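Local coordinates for protein DNA polymerase (Bacillus phage phi29, PDB 2PY5) that replicates viral DNA from a protein primer, displacing the non-template strand with high processivity, and proofreads with a 3'-5' exonuclease, at residues Y90-R96 and D398-P404; M246-N251 and G481-S487; N251-P255 and I433-A437. The protein carries 2 engineered substitutions. All coordinates share one frame; numbering follows the deposited sequence.

Contact 1 of 3, residues Y90-R96 and D398-P404; sequences YNTIISR and DVTGKVP. With nucleotides of chain C; nucleotides of chain B.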
loop_
_atom_site.group_PDB
_atom_site.type_symbol
_atom_site.label_atom_id
_atom_site.label_comp_id
_atom_site.label_asym_id
_atom_site.label_seq_id
_atom_site.Cartn_x
_atom_site.Cartn_y
_atom_site.Cartn_z
ATOM N N TYR F 90 2.529 -18.011 22.764
ATOM C CA TYR F 90 2.733 -16.844 21.911
ATOM C C TYR F 90 1.375 -16.360 21.414
ATOM O O TYR F 90 0.435 -17.144 21.270
ATOM C CB TYR F 90 3.695 -17.127 20.743
ATOM C CG TYR F 90 3.144 -18.097 19.728
ATOM C CD1 TYR F 90 2.564 -17.642 18.552
ATOM C CD2 TYR F 90 3.184 -19.460 19.955
ATOM C CE1 TYR F 90 2.049 -18.504 17.629
ATOM C CE2 TYR F 90 2.660 -20.363 19.021
ATOM C CZ TYR F 90 2.102 -19.874 17.858
ATOM O OH TYR F 90 1.550 -20.721 16.925
ATOM N N ASN F 91 1.274 -15.050 21.245
ATOM C CA ASN F 91 0.090 -14.393 20.675
ATOM C C ASN F 91 0.513 -13.820 19.326
ATOM O O ASN F 91 1.712 -13.634 19.056
ATOM C CB ASN F 91 -0.390 -13.280 21.615
ATOM C CG ASN F 91 -1.710 -12.646 21.181
ATOM O OD1 ASN F 91 -2.489 -13.238 20.438
ATOM N ND2 ASN F 91 -1.969 -11.441 21.661
ATOM N N THR F 92 -0.463 -13.571 18.454
ATOM C CA THR F 92 -0.184 -12.969 17.160
ATOM C C THR F 92 -1.217 -11.898 16.829
ATOM O O THR F 92 -2.320 -11.916 17.347
ATOM C CB THR F 92 -0.202 -14.007 16.011
ATOM O OG1 THR F 92 -1.438 -14.715 16.031
ATOM C CG2 THR F 92 0.905 -15.017 16.175
ATOM N N ILE F 93 -0.817 -10.973 15.953
ATOM C CA ILE F 93 -1.748 -10.123 15.206
ATOM C C ILE F 93 -1.514 -10.412 13.738
ATOM O O ILE F 93 -0.561 -9.935 13.153
ATOM C CB ILE F 93 -1.565 -8.611 15.483
ATOM C CG1 ILE F 93 -1.726 -8.330 16.962
ATOM C CG2 ILE F 93 -2.542 -7.822 14.639
ATOM C CD1 ILE F 93 -1.373 -6.887 17.335
ATOM N N ILE F 94 -2.370 -11.274 13.184
ATOM C CA ILE F 94 -2.409 -11.617 11.756
ATOM C C ILE F 94 -3.843 -11.342 11.307
ATOM O O ILE F 94 -4.805 -11.901 11.869
ATOM C CB ILE F 94 -2.055 -13.104 11.478
ATOM C CG1 ILE F 94 -0.629 -13.421 11.912
ATOM C CG2 ILE F 94 -2.244 -13.406 9.970
ATOM C CD1 ILE F 94 -0.364 -14.930 12.097
ATOM N N SER F 95 -3.998 -10.447 10.334
ATOM C CA SER F 95 -5.329 -10.005 9.918
ATOM C C SER F 95 -6.043 -11.072 9.111
ATOM O O SER F 95 -5.406 -12.023 8.642
ATOM C CB SER F 95 -5.279 -8.714 9.105
ATOM O OG SER F 95 -4.759 -8.914 7.801
ATOM N N ARG F 96 -7.351 -10.900 8.976
ATOM C CA ARG F 96 -8.176 -11.766 8.131
ATOM C C ARG F 96 -7.554 -11.943 6.756
ATOM O O ARG F 96 -7.586 -13.045 6.169
ATOM C CB ARG F 96 -9.590 -11.176 7.960
ATOM C CG ARG F 96 -10.559 -12.079 7.219
ATOM C CD ARG F 96 -11.831 -11.344 6.897
ATOM N NE ARG F 96 -12.598 -11.028 8.100
ATOM C CZ ARG F 96 -13.608 -11.752 8.595
ATOM N NH1 ARG F 96 -14.016 -12.881 8.011
ATOM N NH2 ARG F 96 -14.226 -11.338 9.697
ATOM N N ASP F 398 -14.135 -4.419 12.116
ATOM C CA ASP F 398 -13.991 -5.886 12.252
ATOM C C ASP F 398 -12.516 -6.272 12.216
ATOM O O ASP F 398 -11.887 -6.256 11.148
ATOM C CB ASP F 398 -14.758 -6.598 11.148
ATOM C CG ASP F 398 -14.749 -8.095 11.297
ATOM O OD1 ASP F 398 -15.316 -8.783 10.402
ATOM O OD2 ASP F 398 -14.170 -8.591 12.278
ATOM N N VAL F 399 -11.968 -6.598 13.385
ATOM C CA VAL F 399 -10.561 -6.943 13.507
ATOM C C VAL F 399 -10.354 -8.415 13.819
ATOM O O VAL F 399 -9.300 -8.810 14.300
ATOM C CB VAL F 399 -9.813 -6.047 14.525
ATOM C CG1 VAL F 399 -9.682 -4.635 13.943
ATOM C CG2 VAL F 399 -10.490 -6.010 15.886
ATOM N N THR F 400 -11.368 -9.222 13.505
ATOM C CA THR F 400 -11.263 -10.680 13.584
ATOM C C THR F 400 -10.030 -11.112 12.803
ATOM O O THR F 400 -9.849 -10.706 11.655
ATOM C CB THR F 400 -12.534 -11.339 13.008
ATOM O OG1 THR F 400 -13.675 -10.813 13.684
ATOM C CG2 THR F 400 -12.503 -12.883 13.158
ATOM N N GLY F 401 -9.173 -11.887 13.458
ATOM C CA GLY F 401 -7.890 -12.283 12.872
ATOM C C GLY F 401 -7.784 -13.739 12.501
ATOM O O GLY F 401 -8.771 -14.496 12.517
ATOM N N LYS F 402 -6.568 -14.126 12.130
ATOM C CA LYS F 402 -6.260 -15.494 11.730
ATOM C C LYS F 402 -5.252 -16.075 12.738
ATOM O O LYS F 402 -4.297 -15.389 13.177
ATOM C CB LYS F 402 -5.665 -15.513 10.302
ATOM C CG LYS F 402 -6.657 -15.233 9.150
ATOM C CD LYS F 402 -7.415 -16.489 8.745
ATOM C CE LYS F 402 -8.630 -16.195 7.874
ATOM N NZ LYS F 402 -8.299 -15.647 6.514
ATOM N N VAL F 403 -5.511 -17.306 13.143
ATOM C CA VAL F 403 -4.745 -17.988 14.172
ATOM C C VAL F 403 -3.917 -19.087 13.528
ATOM O O VAL F 403 -4.462 -19.956 12.849
ATOM C CB VAL F 403 -5.680 -18.610 15.224
ATOM C CG1 VAL F 403 -4.904 -19.408 16.264
ATOM C CG2 VAL F 403 -6.531 -17.511 15.879
ATOM N N PRO F 404 -2.595 -19.065 13.737
ATOM C CA PRO F 404 -1.777 -20.134 13.166
ATOM C C PRO F 404 -1.904 -21.444 13.907
ATOM O O PRO F 404 -2.181 -21.455 15.109
ATOM C CB PRO F 404 -0.369 -19.605 13.323
ATOM C CG PRO F 404 -0.446 -18.723 14.508
ATOM C CD PRO F 404 -1.782 -18.106 14.503
ATOM P P DG C 2 -7.211 -1.057 20.383
ATOM O OP1 DG C 2 -7.487 0.390 20.540
ATOM O OP2 DG C 2 -8.230 -1.933 19.756
ATOM O "O5'" DG C 2 -5.801 -1.250 19.625
ATOM C "C5'" DG C 2 -4.695 -0.509 20.134
ATOM C "C4'" DG C 2 -3.359 -0.800 19.474
ATOM O "O4'" DG C 2 -2.756 -1.957 20.080
ATOM C "C3'" DG C 2 -3.338 -1.102 17.987
ATOM O "O3'" DG C 2 -2.221 -0.423 17.480
ATOM C "C2'" DG C 2 -3.135 -2.606 17.866
ATOM C "C1'" DG C 2 -2.253 -2.821 19.078
ATOM N N9 DG C 2 -2.315 -4.117 19.720
ATOM C C8 DG C 2 -3.393 -4.958 19.829
ATOM N N7 DG C 2 -3.130 -6.038 20.508
ATOM C C5 DG C 2 -1.796 -5.878 20.877
ATOM C C6 DG C 2 -0.951 -6.727 21.618
ATOM O O6 DG C 2 -1.246 -7.819 22.118
ATOM N N1 DG C 2 0.329 -6.190 21.772
ATOM C C2 DG C 2 0.750 -4.983 21.260
ATOM N N2 DG C 2 2.026 -4.626 21.499
ATOM N N3 DG C 2 -0.041 -4.178 20.553
ATOM C C4 DG C 2 -1.285 -4.695 20.409
ATOM P P DT B 5 -6.960 -17.489 3.524
ATOM O OP1 DT B 5 -8.044 -17.484 2.507
ATOM O OP2 DT B 5 -7.288 -17.559 4.967
ATOM O "O5'" DT B 5 -5.997 -18.737 3.242
ATOM C "C5'" DT B 5 -5.542 -19.014 1.928
ATOM C "C4'" DT B 5 -4.262 -19.826 1.975
ATOM O "O4'" DT B 5 -3.163 -19.010 2.450
ATOM C "C3'" DT B 5 -4.280 -21.033 2.902
ATOM O "O3'" DT B 5 -3.514 -22.071 2.311
ATOM C "C2'" DT B 5 -3.637 -20.522 4.190
ATOM C "C1'" DT B 5 -2.589 -19.587 3.615
ATOM N N1 DT B 5 -2.213 -18.423 4.465
ATOM C C2 DT B 5 -0.879 -18.142 4.681
ATOM O O2 DT B 5 0.079 -18.783 4.227
ATOM N N3 DT B 5 -0.690 -17.020 5.457
ATOM C C4 DT B 5 -1.652 -16.202 6.022
ATOM O O4 DT B 5 -1.335 -15.218 6.685
ATOM C C5 DT B 5 -3.017 -16.549 5.744
ATOM C C7 DT B 5 -4.146 -15.741 6.294
ATOM C C6 DT B 5 -3.236 -17.635 4.984
ATOM P P DA C 3 -2.390 0.588 16.268
ATOM O OP1 DA C 3 -1.065 1.218 16.111
ATOM O OP2 DA C 3 -3.652 1.367 16.489
ATOM O "O5'" DA C 3 -2.656 -0.371 15.020
ATOM C "C5'" DA C 3 -1.560 -1.002 14.424
ATOM C "C4'" DA C 3 -2.086 -2.097 13.518
ATOM O "O4'" DA C 3 -2.749 -3.085 14.331
ATOM C "C3'" DA C 3 -3.127 -1.666 12.498
ATOM O "O3'" DA C 3 -2.491 -1.431 11.253
ATOM C "C2'" DA C 3 -4.052 -2.884 12.379
ATOM C "C1'" DA C 3 -3.906 -3.628 13.699
ATOM N N9 DA C 3 -4.934 -3.431 14.723
ATOM C C8 DA C 3 -5.440 -2.227 15.163
ATOM N N7 DA C 3 -6.314 -2.336 16.143
ATOM C C5 DA C 3 -6.377 -3.703 16.365
ATOM C C6 DA C 3 -7.121 -4.490 17.266
ATOM N N6 DA C 3 -7.981 -3.975 18.154
ATOM N N1 DA C 3 -6.943 -5.835 17.227
ATOM C C2 DA C 3 -6.082 -6.351 16.337
ATOM N N3 DA C 3 -5.331 -5.710 15.438
ATOM C C4 DA C 3 -5.523 -4.384 15.508
HETATM O O HOH W 1 -3.550 -13.459 14.836
HETATM O O HOH W 2 -8.488 -8.693 10.456
HETATM O O HOH W 3 -11.633 -8.924 9.986
#

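Contact 2 of 3, residues M246-N251 and G481-S487; sequences MVFDVN and GYWAHES. With EDO (1,2-ethanediol), chain D; EDO (1,2-ethanediol), chain T.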
loop_
_atom_site.group_PDB
_atom_site.type_symbol
_atom_site.label_atom_id
_atom_site.label_comp_id
_atom_site.label_asym_id
_atom_site.label_seq_id
_atom_site.Cartn_x
_atom_site.Cartn_y
_atom_site.Cartn_z
ATOM N N MET F 246 1.827 11.650 -24.045
ATOM C CA MET F 246 2.331 12.352 -22.877
ATOM C C MET F 246 1.558 11.929 -21.645
ATOM O O MET F 246 0.433 11.443 -21.743
ATOM C CB MET F 246 2.244 13.881 -23.101
ATOM C CG MET F 246 0.827 14.419 -23.215
ATOM S SD MET F 246 0.706 16.091 -23.909
ATOM C CE MET F 246 2.074 16.924 -23.101
ATOM N N VAL F 247 2.188 12.135 -20.488
ATOM C CA VAL F 247 1.613 11.746 -19.198
ATOM C C VAL F 247 1.560 12.954 -18.283
ATOM O O VAL F 247 2.525 13.674 -18.158
ATOM C CB VAL F 247 2.480 10.665 -18.542
ATOM C CG1 VAL F 247 1.957 10.282 -17.165
ATOM C CG2 VAL F 247 2.551 9.429 -19.461
ATOM N N PHE F 248 0.409 13.134 -17.638
ATOM C CA PHE F 248 0.224 14.130 -16.593
ATOM C C PHE F 248 -0.068 13.409 -15.291
ATOM O O PHE F 248 -0.803 12.426 -15.290
ATOM C CB PHE F 248 -0.945 15.032 -16.930
ATOM C CG PHE F 248 -0.728 15.879 -18.149
ATOM C CD1 PHE F 248 -1.118 15.429 -19.406
ATOM C CD2 PHE F 248 -0.150 17.139 -18.044
ATOM C CE1 PHE F 248 -0.929 16.216 -20.525
ATOM C CE2 PHE F 248 0.026 17.929 -19.160
ATOM C CZ PHE F 248 -0.357 17.446 -20.411
ATOM N N ASP F 249 0.486 13.935 -14.190
ATOM C CA ASP F 249 0.330 13.338 -12.877
ATOM C C ASP F 249 -0.014 14.444 -11.880
ATOM O O ASP F 249 0.695 15.437 -11.810
ATOM C CB ASP F 249 1.641 12.644 -12.506
ATOM C CG ASP F 249 1.531 11.757 -11.295
ATOM O OD1 ASP F 249 0.447 11.663 -10.688
ATOM O OD2 ASP F 249 2.557 11.125 -10.955
ATOM N N VAL F 250 -1.088 14.257 -11.109
ATOM C CA VAL F 250 -1.433 15.262 -10.095
ATOM C C VAL F 250 -0.299 15.335 -9.062
ATOM O O VAL F 250 0.239 14.312 -8.648
ATOM C CB VAL F 250 -2.758 14.932 -9.400
ATOM C CG1 VAL F 250 -3.081 15.993 -8.326
ATOM C CG2 VAL F 250 -3.886 14.811 -10.418
ATOM N N ASN F 251 0.037 16.553 -8.646
ATOM C CA ASN F 251 0.983 16.761 -7.556
ATOM C C ASN F 251 0.296 16.453 -6.232
ATOM O O ASN F 251 -0.565 17.226 -5.776
ATOM C CB ASN F 251 1.513 18.196 -7.577
ATOM C CG ASN F 251 2.270 18.523 -8.852
ATOM O OD1 ASN F 251 3.140 17.752 -9.283
ATOM N ND2 ASN F 251 1.956 19.660 -9.456
ATOM N N GLY F 481 -1.993 19.678 -6.074
ATOM C CA GLY F 481 -3.291 19.418 -6.670
ATOM C C GLY F 481 -3.378 19.747 -8.153
ATOM O O GLY F 481 -4.354 19.367 -8.809
ATOM N N TYR F 482 -2.380 20.459 -8.679
ATOM C CA TYR F 482 -2.287 20.701 -10.118
ATOM C C TYR F 482 -1.717 19.467 -10.821
ATOM O O TYR F 482 -1.157 18.578 -10.188
ATOM C CB TYR F 482 -1.421 21.915 -10.418
ATOM C CG TYR F 482 -2.079 23.256 -10.108
ATOM C CD1 TYR F 482 -2.348 24.160 -11.120
ATOM C CD2 TYR F 482 -2.423 23.606 -8.809
ATOM C CE1 TYR F 482 -2.932 25.397 -10.852
ATOM C CE2 TYR F 482 -3.017 24.844 -8.525
ATOM C CZ TYR F 482 -3.269 25.729 -9.555
ATOM O OH TYR F 482 -3.852 26.972 -9.309
ATOM N N TRP F 483 -1.864 19.439 -12.145
ATOM C CA TRP F 483 -1.330 18.351 -12.971
ATOM C C TRP F 483 0.056 18.710 -13.464
ATOM O O TRP F 483 0.225 19.727 -14.131
ATOM C CB TRP F 483 -2.215 18.115 -14.186
ATOM C CG TRP F 483 -3.551 17.590 -13.848
ATOM C CD1 TRP F 483 -4.667 18.318 -13.548
ATOM C CD2 TRP F 483 -3.924 16.222 -13.770
ATOM N NE1 TRP F 483 -5.725 17.475 -13.284
ATOM C CE2 TRP F 483 -5.293 16.178 -13.409
ATOM C CE3 TRP F 483 -3.238 15.018 -13.965
ATOM C CZ2 TRP F 483 -5.981 14.977 -13.249
ATOM C CZ3 TRP F 483 -3.917 13.831 -13.784
ATOM C CH2 TRP F 483 -5.283 13.820 -13.434
ATOM N N ALA F 484 1.042 17.888 -13.136
ATOM C CA ALA F 484 2.386 18.067 -13.691
ATOM C C ALA F 484 2.445 17.338 -15.015
ATOM O O ALA F 484 1.983 16.209 -15.126
ATOM C CB ALA F 484 3.433 17.492 -12.759
ATOM N N HIS F 485 3.036 17.975 -16.016
ATOM C CA HIS F 485 3.425 17.266 -17.228
ATOM C C HIS F 485 4.665 16.458 -16.854
ATOM O O HIS F 485 5.765 17.002 -16.667
ATOM C CB HIS F 485 3.696 18.243 -18.366
ATOM C CG HIS F 485 4.172 17.585 -19.628
ATOM N ND1 HIS F 485 4.797 18.294 -20.637
ATOM C CD2 HIS F 485 4.133 16.291 -20.037
ATOM C CE1 HIS F 485 5.103 17.460 -21.620
ATOM N NE2 HIS F 485 4.732 16.240 -21.273
ATOM N N GLU F 486 4.475 15.160 -16.717
ATOM C CA GLU F 486 5.475 14.284 -16.151
ATOM C C GLU F 486 6.464 13.789 -17.196
ATOM O O GLU F 486 7.668 13.684 -16.917
ATOM C CB GLU F 486 4.774 13.097 -15.499
ATOM C CG GLU F 486 5.675 12.119 -14.799
ATOM C CD GLU F 486 4.878 11.202 -13.929
ATOM O OE1 GLU F 486 4.428 10.146 -14.435
ATOM O OE2 GLU F 486 4.652 11.557 -12.746
ATOM N N SER F 487 5.954 13.443 -18.378
ATOM C CA SER F 487 6.793 12.862 -19.411
ATOM C C SER F 487 6.117 12.920 -20.755
ATOM O O SER F 487 4.909 13.195 -20.864
ATOM C CB SER F 487 7.119 11.408 -19.090
ATOM O OG SER F 487 5.942 10.650 -19.042
HETATM C C1 EDO D . 8.313 16.328 -19.993
HETATM O O1 EDO D . 8.137 16.709 -18.625
HETATM C C2 EDO D . 8.761 17.533 -20.813
HETATM O O2 EDO D . 9.788 18.271 -20.129
HETATM C C1 EDO T . -7.520 18.806 -7.038
HETATM O O1 EDO T . -6.336 18.013 -7.173
HETATM C C2 EDO T . -7.562 19.490 -5.674
HETATM O O2 EDO T . -6.467 20.406 -5.525
#

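Contact 3 of 3, residues N251-P255 and I433-A437; sequences NSLYP and ITAWA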
loop_
_atom_site.group_PDB
_atom_site.type_symbol
_atom_site.label_atom_id
_atom_site.label_comp_id
_atom_site.label_asym_id
_atom_site.label_seq_id
_atom_site.Cartn_x
_atom_site.Cartn_y
_atom_site.Cartn_z
ATOM N N ASN F 251 0.037 16.553 -8.646
ATOM C CA ASN F 251 0.983 16.761 -7.556
ATOM C C ASN F 251 0.296 16.453 -6.232
ATOM O O ASN F 251 -0.565 17.226 -5.776
ATOM C CB ASN F 251 1.513 18.196 -7.577
ATOM C CG ASN F 251 2.270 18.523 -8.852
ATOM O OD1 ASN F 251 3.140 17.752 -9.283
ATOM N ND2 ASN F 251 1.956 19.660 -9.456
ATOM N N SER F 252 0.649 15.303 -5.660
ATOM C CA SER F 252 0.137 14.828 -4.374
ATOM C C SER F 252 -1.396 14.747 -4.328
ATOM O O SER F 252 -2.044 15.431 -3.543
ATOM C CB SER F 252 0.698 15.663 -3.238
ATOM O OG SER F 252 2.121 15.523 -3.187
ATOM N N LEU F 253 -1.948 13.855 -5.150
ATOM C CA LEU F 253 -3.397 13.710 -5.305
ATOM C C LEU F 253 -4.192 13.722 -3.985
ATOM O O LEU F 253 -5.110 14.521 -3.820
ATOM C CB LEU F 253 -3.699 12.413 -6.072
ATOM C CG LEU F 253 -5.184 12.068 -6.308
ATOM C CD1 LEU F 253 -5.739 12.906 -7.396
ATOM C CD2 LEU F 253 -5.315 10.580 -6.613
ATOM N N TYR F 254 -3.861 12.820 -3.076
ATOM C CA TYR F 254 -4.702 12.637 -1.892
ATOM C C TYR F 254 -4.533 13.778 -0.910
ATOM O O TYR F 254 -5.542 14.383 -0.515
ATOM C CB TYR F 254 -4.470 11.266 -1.266
ATOM C CG TYR F 254 -5.080 10.144 -2.097
ATOM C CD1 TYR F 254 -4.286 9.203 -2.726
ATOM C CD2 TYR F 254 -6.455 10.034 -2.260
ATOM C CE1 TYR F 254 -4.863 8.179 -3.500
ATOM C CE2 TYR F 254 -7.015 9.027 -3.005
ATOM C CZ TYR F 254 -6.232 8.115 -3.618
ATOM O OH TYR F 254 -6.809 7.079 -4.369
ATOM N N PRO F 255 -3.280 14.157 -0.567
ATOM C CA PRO F 255 -3.154 15.377 0.225
ATOM C C PRO F 255 -3.836 16.603 -0.400
ATOM O O PRO F 255 -4.381 17.454 0.333
ATOM C CB PRO F 255 -1.635 15.575 0.322
ATOM C CG PRO F 255 -1.095 14.207 0.286
ATOM C CD PRO F 255 -1.963 13.528 -0.776
ATOM N N ILE F 433 -12.559 11.357 0.528
ATOM C CA ILE F 433 -11.213 11.683 0.061
ATOM C C ILE F 433 -10.942 10.942 -1.244
ATOM O O ILE F 433 -10.470 11.551 -2.221
ATOM C CB ILE F 433 -10.149 11.415 1.119
ATOM C CG1 ILE F 433 -10.233 12.454 2.249
ATOM C CG2 ILE F 433 -8.729 11.451 0.476
ATOM C CD1 ILE F 433 -9.448 12.078 3.498
ATOM N N THR F 434 -11.268 9.645 -1.294
ATOM C CA THR F 434 -11.026 8.878 -2.528
ATOM C C THR F 434 -12.011 9.294 -3.643
ATOM O O THR F 434 -11.630 9.336 -4.824
ATOM C CB THR F 434 -11.044 7.385 -2.304
ATOM O OG1 THR F 434 -12.354 6.966 -1.893
ATOM C CG2 THR F 434 -10.002 6.965 -1.271
ATOM N N ALA F 435 -13.243 9.674 -3.277
ATOM C CA ALA F 435 -14.231 10.128 -4.260
ATOM C C ALA F 435 -13.778 11.400 -4.961
ATOM O O ALA F 435 -13.814 11.499 -6.177
ATOM C CB ALA F 435 -15.620 10.319 -3.618
ATOM N N TRP F 436 -13.306 12.372 -4.187
ATOM C CA TRP F 436 -12.787 13.573 -4.778
ATOM C C TRP F 436 -11.544 13.300 -5.641
ATOM O O TRP F 436 -11.347 13.977 -6.656
ATOM C CB TRP F 436 -12.461 14.596 -3.678
ATOM C CG TRP F 436 -13.653 15.371 -3.173
ATOM C CD1 TRP F 436 -14.122 15.431 -1.882
ATOM C CD2 TRP F 436 -14.468 16.268 -3.933
ATOM N NE1 TRP F 436 -15.202 16.281 -1.810
ATOM C CE2 TRP F 436 -15.426 16.822 -3.047
ATOM C CE3 TRP F 436 -14.483 16.663 -5.270
ATOM C CZ2 TRP F 436 -16.390 17.711 -3.470
ATOM C CZ3 TRP F 436 -15.438 17.560 -5.678
ATOM C CH2 TRP F 436 -16.381 18.073 -4.779
ATOM N N ALA F 437 -10.694 12.358 -5.217
ATOM C CA ALA F 437 -9.512 11.996 -5.986
ATOM C C ALA F 437 -9.950 11.420 -7.353
ATOM O O ALA F 437 -9.440 11.828 -8.411
ATOM C CB ALA F 437 -8.706 11.010 -5.245
HETATM O O HOH W 4 -9.025 7.725 -5.881
#

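Contact 1 of 3, residues Y90-R96 and D398-P404
Lys402 spends its ammonium on two partners of different kinds: NZ hydrogen-bonds to the backbone O of Arg96 and to OP2 of nucleotide DT5 of chain B, each at 2.7 Å. It meets the Arg96 carbonyl in plane, on a lone pair, and its chain reaches there by bending at chi2 (-83°) and again at chi4. One lysine thus ties the exonuclease domain, the TPR2 region and a DNA phosphate together. The backbone beneath is joined by a nearly straight bond (164°) from Lys402 N to Ile94 O, 2.9 Å, while CG2 of Ile94 packs against the lysine CB.

Beyond the strand end, Arg96 NH2 makes a salt bridge to Asp398 OD1 at 2.9 Å. As a hydrogen bond it is weak, being strongly bent at the hydrogen; the guanidinium and carboxylate planes stand 73° apart. The other oxygen, OD2, is gripped by Thr400 N, closing an Asx turn, and by Thr400 OG1 on its syn lone pair. One water links Arg96 NE to the carbonyls of Asp398 and Thr400; another joins Arg96 N to Thr400 O. A third bridges Thr92 OG1, Ile94 N and Lys402 O; Thr92 OG1 is also hydrogen-bonded to Trp81 NE1.

At the far end Pro404 CG sits at the edge of the Tyr90 ring, 3.7 Å from OH, which is bonded to Glu75. Ile93, involved in binding template-primer structures, turns to the other side, with CD1 3.7 Å from C5 of DG2 of chain C. Much of this interdomain seam is therefore polar and water-mediated, and the phosphate beside Lys402 probably helps to stabilise the charge of that lysine.

Contact 2 of 3, residues M246-N251 and G481-S487
Phe248 and His485 face each other as a non-hydrogen-bonded pair in the antiparallel palm sheet of this B-family polymerase, and next to them a classic beta bulge sets Glu486 and Ser487 together opposite Val247. Asp249, which binds the catalytic magnesium, lies on the same strand, and its neighbour Asp458 belongs to the YCDTD motif.

Backbone bonds define the ladder. At the bulge Val247 O accepts from Glu486 N at 2.8 Å and only weakly from Ser487 N, whereas Val247 N gives a bond to Ser487 O. Asp249 and Ala484 then exchange bonds in both directions. Past the strand end the pairing persists: Asn251 N approaches Tyr482 O almost straight along the C=O direction (177°), and Gly481 N returns a bond to Asn251 O. The side-chain ND2 of Asn251 is held by the carbonyls of Lys479 and Asp476.

Carboxylates meet on the side of the sheet that carries Val247, Asp249 and Ala484. Glu486 extends toward Asp249, but the latter has two conformers, so the details of their approach are doubtful.

Aromatic contacts occupy the other side. Met246, its thioether bent at chi3, lays CE over one face of the His485 imidazole, 3.5 Å from the centroid, while a bound ethanediol, probably from the crystallisation liquor, lies over the rim of the opposite face and Val247 O lies at the edge. His485 NE2 is bonded to Thr488. The Phe248 ring meets the imidazole obliquely, and Phe248 CB packs 3.7 Å from Trp483 CE3. The indole also packs on helix 427-447. Val250 CG2 makes a CH-pi contact with the six-membered ring of Trp483, 3.3 Å from the centroid and 4° off the normal.

Contact 3 of 3, residues N251-P255 and I433-A437
Leu253, at the start of helix 253-260, brings its CD2 methyl to 3.7 Å from CB of Ala437 on helix 427-447. With CG anti to the backbone N and beside the carbonyl carbon (chi1 179°), the isobutyl group is directed at Ala437, and CD1 also comes near the Ala437 carbonyl. The same CD2 lies over one face of the following tyrosine, so the two neighbours advance on Ala437 together.

Tyr254 carries most of the contact. Its CE2 atom is 3.4 Å from Ala437 CB, the closest approach between the segments, and CD2 is 3.8 Å from Ile433 CG2. Thr434 CG2 adds a looser touch on CE2. All three methyls come at the ring obliquely, along the flank formed by CD2 and CE2. At the end of the ring, OH shares a water with Thr434 O, 2.8 Å from the hydroxyl and 3.2 Å from the carbonyl. The threonine's own hydroxyl is bonded to Arg227 O.

Tyr390 stacks with Tyr254, and both are probably involved in nucleotide selection; Tyr254 also contacts bound nucleotide in another structure of this polymerase. Between the segments the direct contacts are apolar and the polar link runs through water. Methyl groups of the long helix thus bear on one flank of the ring while the hydroxyl end is hydrated, an arrangement consistent with a tyrosine kept in place to judge the incoming nucleotide.

How the contacts relate
The first segments of contacts 2 and 3 are consecutive, strand 241-250 leading through the shared Asn251 into helix 253-260, and contact 3 is nested within the loop closed by contact 2. Helix 427-447 packs on Trp483 of contact 2 and supplies the second segment of contact 3. Contact 3 is buried and chiefly apolar. Contact 2 is partly buried, a backbone ladder with acids on one side and aromatics on the other. Contact 1 lies across the centre of the molecule, about 41 Å from contact 2 and 31 Å from contact 3 between centres. Also partly buried, it joins two functional regions through charges, waters and DNA, whereas the other two stay within the polymerisation region.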